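Local coordinates for protein putative metallopeptidase (Shewanella baltica OS155, PDB 3IEH) that probably acts as a zinc-dependent metallocarboxypeptidase of the peptidase M14 family, binding a zinc ion in its active site, at residues Gly47-Tyr52 / Asn121-Asn126; Arg129-Glu134 / Leu150-Ala155. All coordinates share one frame; numbering follows the deposited sequence.

Contact 1. Residues Gly47-Tyr52 / Asn121-Asn126; sequences GEVGKY and NKYGEN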
ATOM      1  N   GLY A  47       9.041  12.441  -8.411  1.00 21.29           N
ATOM      2  CA  GLY A  47       8.463  13.666  -8.970  1.00 22.08           C
ATOM      3  C   GLY A  47       7.566  14.386  -7.965  1.00 22.81           C
ATOM      4  O   GLY A  47       7.620  14.128  -6.748  1.00 25.32           O
ATOM      5  N   GLU A  48       6.741  15.291  -8.463  1.00 23.28           N
ATOM      6  CA  GLU A  48       5.844  16.065  -7.605  1.00 25.97           C
ATOM      7  C   GLU A  48       4.406  16.063  -8.137  1.00 24.53           C
ATOM      8  O   GLU A  48       4.169  15.811  -9.317  1.00 25.48           O
ATOM      9  CB  GLU A  48       6.352  17.501  -7.452  1.00 24.64           C
ATOM     10  CG  GLU A  48       6.093  18.393  -8.667  1.00 33.09           C
ATOM     11  N   VAL A  49       3.454  16.317  -7.244  1.00 22.52           N
ATOM     12  CA  VAL A  49       2.049  16.459  -7.613  1.00 20.46           C
ATOM     13  C   VAL A  49       1.462  17.485  -6.656  1.00 20.28           C
ATOM     14  O   VAL A  49       1.518  17.321  -5.433  1.00 20.93           O
ATOM     15  CB  VAL A  49       1.284  15.102  -7.614  1.00 21.53           C
ATOM     16  CG1 VAL A  49       1.491  14.357  -6.340  1.00 13.38           C
ATOM     17  CG2 VAL A  49      -0.232  15.330  -7.896  1.00 21.99           C
ATOM     18  N   GLY A  50       0.968  18.586  -7.212  1.00 19.53           N
ATOM     19  CA  GLY A  50       0.489  19.700  -6.418  1.00 17.98           C
ATOM     20  C   GLY A  50       1.414  20.144  -5.298  1.00 21.06           C
ATOM     21  O   GLY A  50       0.981  20.310  -4.143  1.00 24.55           O
ATOM     22  N   LYS A  51       2.696  20.318  -5.588  1.00 23.59           N
ATOM     23  CA  LYS A  51       3.622  20.791  -4.540  1.00 24.51           C
ATOM     24  C   LYS A  51       4.136  19.711  -3.592  1.00 22.36           C
ATOM     25  O   LYS A  51       4.968  19.993  -2.764  1.00 20.81           O
ATOM     26  CB  LYS A  51       2.962  21.942  -3.729  1.00 29.00           C
ATOM     27  CG  LYS A  51       2.846  21.753  -2.164  1.00 34.97           C
ATOM     28  CD  LYS A  51       1.521  22.282  -1.585  1.00 34.17           C
ATOM     29  CE  LYS A  51       1.696  22.903  -0.194  1.00 37.98           C
ATOM     30  NZ  LYS A  51       2.797  22.297   0.615  1.00 36.06           N
ATOM     31  N   TYR A  52       3.639  18.485  -3.673  1.00 21.30           N
ATOM     32  CA  TYR A  52       4.121  17.451  -2.766  1.00 19.54           C
ATOM     33  C   TYR A  52       5.028  16.556  -3.550  1.00 20.75           C
ATOM     34  O   TYR A  52       4.761  16.283  -4.704  1.00 24.79           O
ATOM     35  CB  TYR A  52       2.973  16.634  -2.184  1.00 18.88           C
ATOM     36  CG  TYR A  52       2.068  17.405  -1.244  1.00 16.38           C
ATOM     37  CD1 TYR A  52       2.508  17.759   0.021  1.00 23.32           C
ATOM     38  CD2 TYR A  52       0.775  17.769  -1.616  1.00 18.65           C
ATOM     39  CE1 TYR A  52       1.711  18.434   0.894  1.00 19.15           C
ATOM     40  CE2 TYR A  52      -0.049  18.460  -0.744  1.00 16.47           C
ATOM     41  CZ  TYR A  52       0.429  18.774   0.522  1.00 21.50           C
ATOM     42  OH  TYR A  52      -0.330  19.452   1.428  1.00 21.73           O
ATOM     43  N   ASN A 121      -6.961  12.141  -6.447  1.00 12.32           N
ATOM     44  CA  ASN A 121      -6.076  13.260  -6.244  1.00 10.91           C
ATOM     45  C   ASN A 121      -6.948  14.483  -6.515  1.00 12.16           C
ATOM     46  O   ASN A 121      -8.132  14.351  -6.910  1.00 11.50           O
ATOM     47  CB  ASN A 121      -4.808  13.182  -7.117  1.00  9.68           C
ATOM     48  CG  ASN A 121      -5.070  13.262  -8.626  1.00  9.23           C
ATOM     49  OD1 ASN A 121      -6.124  13.702  -9.088  1.00 18.78           O
ATOM     50  ND2 ASN A 121      -4.065  12.861  -9.405  1.00  6.08           N
ATOM     51  N   LYS A 122      -6.403  15.665  -6.304  1.00 12.53           N
ATOM     52  CA  LYS A 122      -7.212  16.858  -6.536  1.00 13.81           C
ATOM     53  C   LYS A 122      -7.533  17.118  -7.994  1.00 14.12           C
ATOM     54  O   LYS A 122      -8.320  17.999  -8.253  1.00 15.62           O
ATOM     55  CB  LYS A 122      -6.560  18.112  -5.976  1.00 12.66           C
ATOM     56  CG  LYS A 122      -5.338  18.566  -6.731  1.00 13.31           C
ATOM     57  CD  LYS A 122      -4.756  19.719  -5.985  1.00 18.35           C
ATOM     58  CE  LYS A 122      -3.707  20.473  -6.742  1.00 13.62           C
ATOM     59  NZ  LYS A 122      -3.338  21.596  -5.836  1.00 21.69           N
ATOM     60  N   TYR A 123      -6.901  16.426  -8.947  1.00 16.38           N
ATOM     61  CA  TYR A 123      -7.247  16.622 -10.382  1.00 15.52           C
ATOM     62  C   TYR A 123      -8.345  15.663 -10.895  1.00 15.46           C
ATOM     63  O   TYR A 123      -8.611  15.609 -12.098  1.00 13.32           O
ATOM     64  CB  TYR A 123      -6.009  16.435 -11.243  1.00 15.16           C
ATOM     65  CG  TYR A 123      -4.828  17.253 -10.790  1.00 18.90           C
ATOM     66  CD1 TYR A 123      -4.872  18.638 -10.812  1.00 19.93           C
ATOM     67  CD2 TYR A 123      -3.649  16.639 -10.372  1.00 21.38           C
ATOM     68  CE1 TYR A 123      -3.800  19.384 -10.395  1.00 20.07           C
ATOM     69  CE2 TYR A 123      -2.572  17.383  -9.967  1.00 22.19           C
ATOM     70  CZ  TYR A 123      -2.650  18.754  -9.977  1.00 23.10           C
ATOM     71  OH  TYR A 123      -1.559  19.482  -9.564  1.00 30.44           O
ATOM     72  N   GLY A 124      -8.956  14.886  -9.995  1.00 16.50           N
ATOM     73  CA  GLY A 124     -10.005  13.938 -10.388  1.00 17.98           C
ATOM     74  C   GLY A 124      -9.482  12.653 -11.022  1.00 17.43           C
ATOM     75  O   GLY A 124     -10.219  11.963 -11.727  1.00 15.71           O
ATOM     76  N   GLU A 125      -8.226  12.308 -10.736  1.00 16.50           N
ATOM     77  CA  GLU A 125      -7.623  11.079 -11.250  1.00 15.86           C
ATOM     78  C   GLU A 125      -7.581  10.040 -10.129  1.00 15.66           C
ATOM     79  O   GLU A 125      -7.559  10.412  -8.965  1.00 14.09           O
ATOM     80  CB  GLU A 125      -6.195  11.323 -11.713  1.00 13.22           C
ATOM     81  CG  GLU A 125      -6.035  12.461 -12.654  1.00 20.74           C
ATOM     82  CD  GLU A 125      -4.585  12.753 -13.016  1.00 16.99           C
ATOM     83  OE1 GLU A 125      -3.701  12.646 -12.137  1.00 13.46           O
ATOM     84  OE2 GLU A 125      -4.350  13.100 -14.197  1.00 22.74           O
ATOM     85  N   ASN A 126      -7.550   8.755 -10.507  1.00 16.23           N
ATOM     86  CA  ASN A 126      -7.440   7.623  -9.579  1.00 16.94           C
ATOM     87  C   ASN A 126      -6.039   7.067  -9.676  1.00 18.92           C
ATOM     88  O   ASN A 126      -5.719   6.350 -10.633  1.00 21.08           O
ATOM     89  CB  ASN A 126      -8.450   6.523  -9.922  1.00 14.55           C
ATOM     90  CG  ASN A 126      -8.379   5.324  -8.957  1.00 20.12           C
ATOM     91  OD1 ASN A 126      -7.485   5.227  -8.086  1.00 14.85           O
ATOM     92  ND2 ASN A 126      -9.318   4.398  -9.119  1.00 19.26           N
TER
HETATM   93  O   HOH W   1       1.066  18.291 -10.463  1.00 29.90           O
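Val-49, at the end of strand 42-49, meets Tyr-123 through a single methyl, CG2. This methyl, set anti to the backbone N while CG1 lies between N and the carbonyl carbon (chi1 51°), comes to the edge of the phenol ring, near its plane, 3.7 Å from Tyr-123 CE2. Gly-50 follows at the first corner of a type I' beta turn, with phi 47° and psi 48°. Its CA lies 4.3 Å from Lys-122 CE, and an added CB would fall tight against that carbon, so the lysine chain can run close by. The amide of Gly-50 makes no direct bond to the phenol; water 1 joins them, accepting from Gly-50 N at 3.3 Å and lying 3.0 Å from Tyr-123 OH. Beyond Gly-50 the turn closes with Tyr-52 N to Val-49 O, 3.0 Å. On the facing segment Lys-122 CG sits over the centre of the Tyr-123 ring, and Asn-121 OD1 accepts from Glu-125 N at 3.0 Å. The arrangement is a two-residue beta-hairpin turn, linking edge strand 42-49 to strand 52-58 of the main mixed sheet, set against the type I turn Asn-121 to Gly-124.

Contact 2. Residues Arg129-Glu134 / Leu150-Ala155; sequences RGFVFE and LLLDHA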
ATOM      1  N   ARG A 129      -5.092   3.197 -10.843  1.00 21.15           N
ATOM      2  CA  ARG A 129      -5.423   2.535 -12.102  1.00 19.75           C
ATOM      3  C   ARG A 129      -4.551   3.047 -13.275  1.00 19.73           C
ATOM      4  O   ARG A 129      -3.662   3.914 -13.105  1.00 16.23           O
ATOM      5  CB  ARG A 129      -6.931   2.689 -12.395  1.00 23.20           C
ATOM      6  CG  ARG A 129      -7.368   4.087 -12.857  1.00 24.59           C
ATOM      7  CD  ARG A 129      -8.910   4.207 -13.068  1.00 31.73           C
ATOM      8  NE  ARG A 129      -9.376   3.467 -14.235  1.00 28.84           N
ATOM      9  CZ  ARG A 129     -10.651   3.294 -14.580  1.00 33.22           C
ATOM     10  NH1 ARG A 129     -11.641   3.806 -13.867  1.00 26.56           N
ATOM     11  NH2 ARG A 129     -10.936   2.602 -15.674  1.00 44.60           N
ATOM     12  N   GLY A 130      -4.784   2.481 -14.462  1.00 18.69           N
ATOM     13  CA  GLY A 130      -4.015   2.829 -15.646  1.00 17.27           C
ATOM     14  C   GLY A 130      -2.637   2.194 -15.758  1.00 19.36           C
ATOM     15  O   GLY A 130      -1.828   2.646 -16.552  1.00 21.58           O
ATOM     16  N   PHE A 131      -2.340   1.156 -14.981  1.00 18.76           N
ATOM     17  CA  PHE A 131      -1.077   0.438 -15.170  1.00 19.26           C
ATOM     18  C   PHE A 131      -1.349  -0.812 -16.008  1.00 22.13           C
ATOM     19  O   PHE A 131      -1.708  -1.865 -15.478  1.00 20.27           O
ATOM     20  CB  PHE A 131      -0.464   0.032 -13.839  1.00 19.50           C
ATOM     21  CG  PHE A 131      -0.281   1.166 -12.889  1.00 14.86           C
ATOM     22  CD1 PHE A 131      -1.310   1.532 -12.034  1.00 18.10           C
ATOM     23  CD2 PHE A 131       0.929   1.873 -12.847  1.00 11.47           C
ATOM     24  CE1 PHE A 131      -1.146   2.582 -11.127  1.00 17.56           C
ATOM     25  CE2 PHE A 131       1.112   2.931 -11.974  1.00  9.49           C
ATOM     26  CZ  PHE A 131       0.073   3.291 -11.102  1.00 19.11           C
ATOM     27  N   VAL A 132      -1.181  -0.666 -17.319  1.00 24.02           N
ATOM     28  CA  VAL A 132      -1.428  -1.726 -18.285  1.00 26.12           C
ATOM     29  C   VAL A 132      -0.130  -2.482 -18.582  1.00 30.37           C
ATOM     30  O   VAL A 132       0.944  -1.881 -18.603  1.00 30.63           O
ATOM     31  CB  VAL A 132      -1.908  -1.122 -19.601  1.00 25.78           C
ATOM     32  CG1 VAL A 132      -2.155  -2.218 -20.619  1.00 27.28           C
ATOM     33  CG2 VAL A 132      -3.151  -0.266 -19.366  1.00 21.77           C
ATOM     34  N   PHE A 133      -0.227  -3.780 -18.858  1.00 33.93           N
ATOM     35  CA  PHE A 133       0.955  -4.597 -19.144  1.00 36.47           C
ATOM     36  C   PHE A 133       0.914  -5.057 -20.583  1.00 39.07           C
ATOM     37  O   PHE A 133       0.349  -6.098 -20.881  1.00 38.93           O
ATOM     38  CB  PHE A 133       1.024  -5.802 -18.212  1.00 36.40           C
ATOM     39  CG  PHE A 133       2.288  -6.583 -18.354  1.00 40.02           C
ATOM     40  CD1 PHE A 133       3.483  -6.076 -17.844  1.00 39.39           C
ATOM     41  CD2 PHE A 133       2.297  -7.819 -19.015  1.00 40.23           C
ATOM     42  CE1 PHE A 133       4.677  -6.784 -17.979  1.00 42.46           C
ATOM     43  CE2 PHE A 133       3.479  -8.541 -19.147  1.00 44.12           C
ATOM     44  CZ  PHE A 133       4.679  -8.019 -18.629  1.00 44.68           C
ATOM     45  N   GLU A 134       1.515  -4.268 -21.471  1.00 42.67           N
ATOM     46  CA  GLU A 134       1.503  -4.552 -22.902  1.00 45.15           C
ATOM     47  C   GLU A 134       2.873  -4.794 -23.535  1.00 46.50           C
ATOM     48  O   GLU A 134       3.821  -4.022 -23.323  1.00 45.97           O
ATOM     49  CB  GLU A 134       0.865  -3.390 -23.645  1.00 45.57           C
ATOM     50  CG  GLU A 134      -0.620  -3.518 -23.798  1.00 50.25           C
ATOM     51  CD  GLU A 134      -1.147  -2.688 -24.957  1.00 55.16           C
ATOM     52  OE1 GLU A 134      -0.432  -2.574 -25.995  1.00 54.18           O
ATOM     53  OE2 GLU A 134      -2.279  -2.164 -24.825  1.00 55.70           O
ATOM     54  N   LEU A 150       4.470   9.032 -13.023  1.00 16.91           N
ATOM     55  CA  LEU A 150       5.717   9.090 -12.291  1.00 17.27           C
ATOM     56  C   LEU A 150       6.211   7.688 -11.880  1.00 19.91           C
ATOM     57  O   LEU A 150       7.428   7.426 -11.936  1.00 20.47           O
ATOM     58  CB  LEU A 150       5.564   9.940 -11.040  1.00 18.11           C
ATOM     59  CG  LEU A 150       5.358  11.431 -11.227  1.00 17.55           C
ATOM     60  CD1 LEU A 150       5.184  12.072  -9.854  1.00 10.96           C
ATOM     61  CD2 LEU A 150       6.527  12.032 -11.998  1.00 15.10           C
ATOM     62  N   LEU A 151       5.284   6.801 -11.476  1.00 17.72           N
ATOM     63  CA  LEU A 151       5.645   5.434 -11.070  1.00 16.87           C
ATOM     64  C   LEU A 151       6.084   4.611 -12.288  1.00 17.94           C
ATOM     65  O   LEU A 151       7.074   3.894 -12.219  1.00 17.07           O
ATOM     66  CB  LEU A 151       4.503   4.731 -10.322  1.00 15.06           C
ATOM     67  CG  LEU A 151       4.098   5.252  -8.934  1.00 21.14           C
ATOM     68  CD1 LEU A 151       2.736   4.682  -8.499  1.00  9.70           C
ATOM     69  CD2 LEU A 151       5.168   4.957  -7.893  1.00 16.01           C
ATOM     70  N   LEU A 152       5.355   4.732 -13.400  1.00 19.63           N
ATOM     71  CA  LEU A 152       5.688   4.015 -14.633  1.00 18.85           C
ATOM     72  C   LEU A 152       7.028   4.469 -15.187  1.00 19.67           C
ATOM     73  O   LEU A 152       7.814   3.650 -15.648  1.00 18.58           O
ATOM     74  CB  LEU A 152       4.605   4.213 -15.693  1.00 17.38           C
ATOM     75  CG  LEU A 152       3.308   3.404 -15.564  1.00 23.13           C
ATOM     76  CD1 LEU A 152       2.205   3.928 -16.503  1.00 13.88           C
ATOM     77  CD2 LEU A 152       3.554   1.917 -15.815  1.00 19.96           C
ATOM     78  N   ASP A 153       7.290   5.777 -15.151  1.00 22.05           N
ATOM     79  CA  ASP A 153       8.596   6.310 -15.568  1.00 23.82           C
ATOM     80  C   ASP A 153       9.759   5.697 -14.791  1.00 24.28           C
ATOM     81  O   ASP A 153      10.891   5.777 -15.239  1.00 25.79           O
ATOM     82  CB  ASP A 153       8.657   7.833 -15.393  1.00 27.53           C
ATOM     83  CG  ASP A 153       7.838   8.606 -16.450  1.00 34.04           C
ATOM     84  OD1 ASP A 153       7.427   8.019 -17.483  1.00 38.91           O
ATOM     85  OD2 ASP A 153       7.596   9.822 -16.231  1.00 40.40           O
ATOM     86  N   HIS A 154       9.488   5.121 -13.613  1.00 23.34           N
ATOM     87  CA  HIS A 154      10.512   4.456 -12.809  1.00 19.58           C
ATOM     88  C   HIS A 154      10.221   2.947 -12.648  1.00 17.71           C
ATOM     89  O   HIS A 154      10.553   2.334 -11.632  1.00 17.79           O
ATOM     90  CB  HIS A 154      10.620   5.130 -11.455  1.00 18.29           C
ATOM     91  CG  HIS A 154      11.071   6.550 -11.523  1.00 21.28           C
ATOM     92  ND1 HIS A 154      10.196   7.599 -11.683  1.00 29.13           N
ATOM     93  CD2 HIS A 154      12.306   7.101 -11.420  1.00 21.99           C
ATOM     94  CE1 HIS A 154      10.870   8.735 -11.689  1.00 25.99           C
ATOM     95  NE2 HIS A 154      12.152   8.459 -11.531  1.00 23.89           N
ATOM     96  N   ALA A 155       9.615   2.359 -13.670  1.00 15.71           N
ATOM     97  CA  ALA A 155       9.205   0.957 -13.645  1.00 16.54           C
ATOM     98  C   ALA A 155      10.332   0.015 -13.323  1.00 17.03           C
ATOM     99  O   ALA A 155      10.105  -0.984 -12.652  1.00 18.32           O
ATOM    100  CB  ALA A 155       8.554   0.542 -14.985  1.00 16.46           C
TER
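Phe-131 reaches Leu-151 and Leu-152 with the ring atoms CD2, CE2 and CZ, and the contact can be followed outward from its CB. CB leaves the backbone across the direction of the helix; the first torsion, with CG anti to the carbonyl carbon (chi1 -54°), brings the ring to it. CD2 is the first ring atom to touch, at 3.9 Å from Leu-152 CG and 4.0 Å from Leu-152 CD2, so the branch point and one methyl of that leucine share a single ring carbon. Next along the ring, CE2 lies 4.2 Å from Leu-151 CB. The far end of the ring, CZ, is 4.0 Å from Leu-151 CD1. Successive helix residues thus meet successive ring atoms, Leu-152 nearer the root and Leu-151 nearer the tip, and both approach the ring obliquely. No hydrogen bond spans the two segments; the packing is van der Waals, and at its margin Leu-152 CD1 comes to 4.2 Å from Gly-130 O. That oxygen is bonded by Thr-144 OG1, while Phe-230 packs edge-to-face with Phe-131 and also touches Leu-151. An alanine here would remove the whole ring and is likely to leave both leucines without their partner across this contact, opening a gap between the 129-134 segment and helix 146-152. Further along the 150-155 segment, His-154 ND1 donates to Leu-150 O at 2.8 Å with an N-H...O angle of 178°, the acceptor lying in the imidazole plane. His-154 also occupies the N-cap position of helix 155-162. The arrangement is a small hydrophobic cluster between the segment that includes strand 132-134 of a two-stranded antiparallel sheet and the C-terminal part of helix 146-152, in the M14 peptidase fold, with the nearest side-chain atom of Phe-131 about 11 Å from the zinc ion.

How the contacts relate
From the N terminus, strand 42-49 and its turn come first. Contact 1 closes a long loop, with 68 residues between its segments, that takes in strands 52-58, 68-73 and 102-106 and helices 81-91 and 111-116. The chain then runs from 121-126 almost directly into 129-134, and contact 2 closes a short loop of 15 residues through strand 137-139 and the start of helix 146-152. The two loops therefore lie in series, neither nested nor crossed. They meet in space, however: Leu-150 CD1 packs 3.8 Å from Gly-47 CA. Helix 146-152 thereby connects the edge of the main sheet with the small hairpin sheet, the two contact centres being about 16 Å apart.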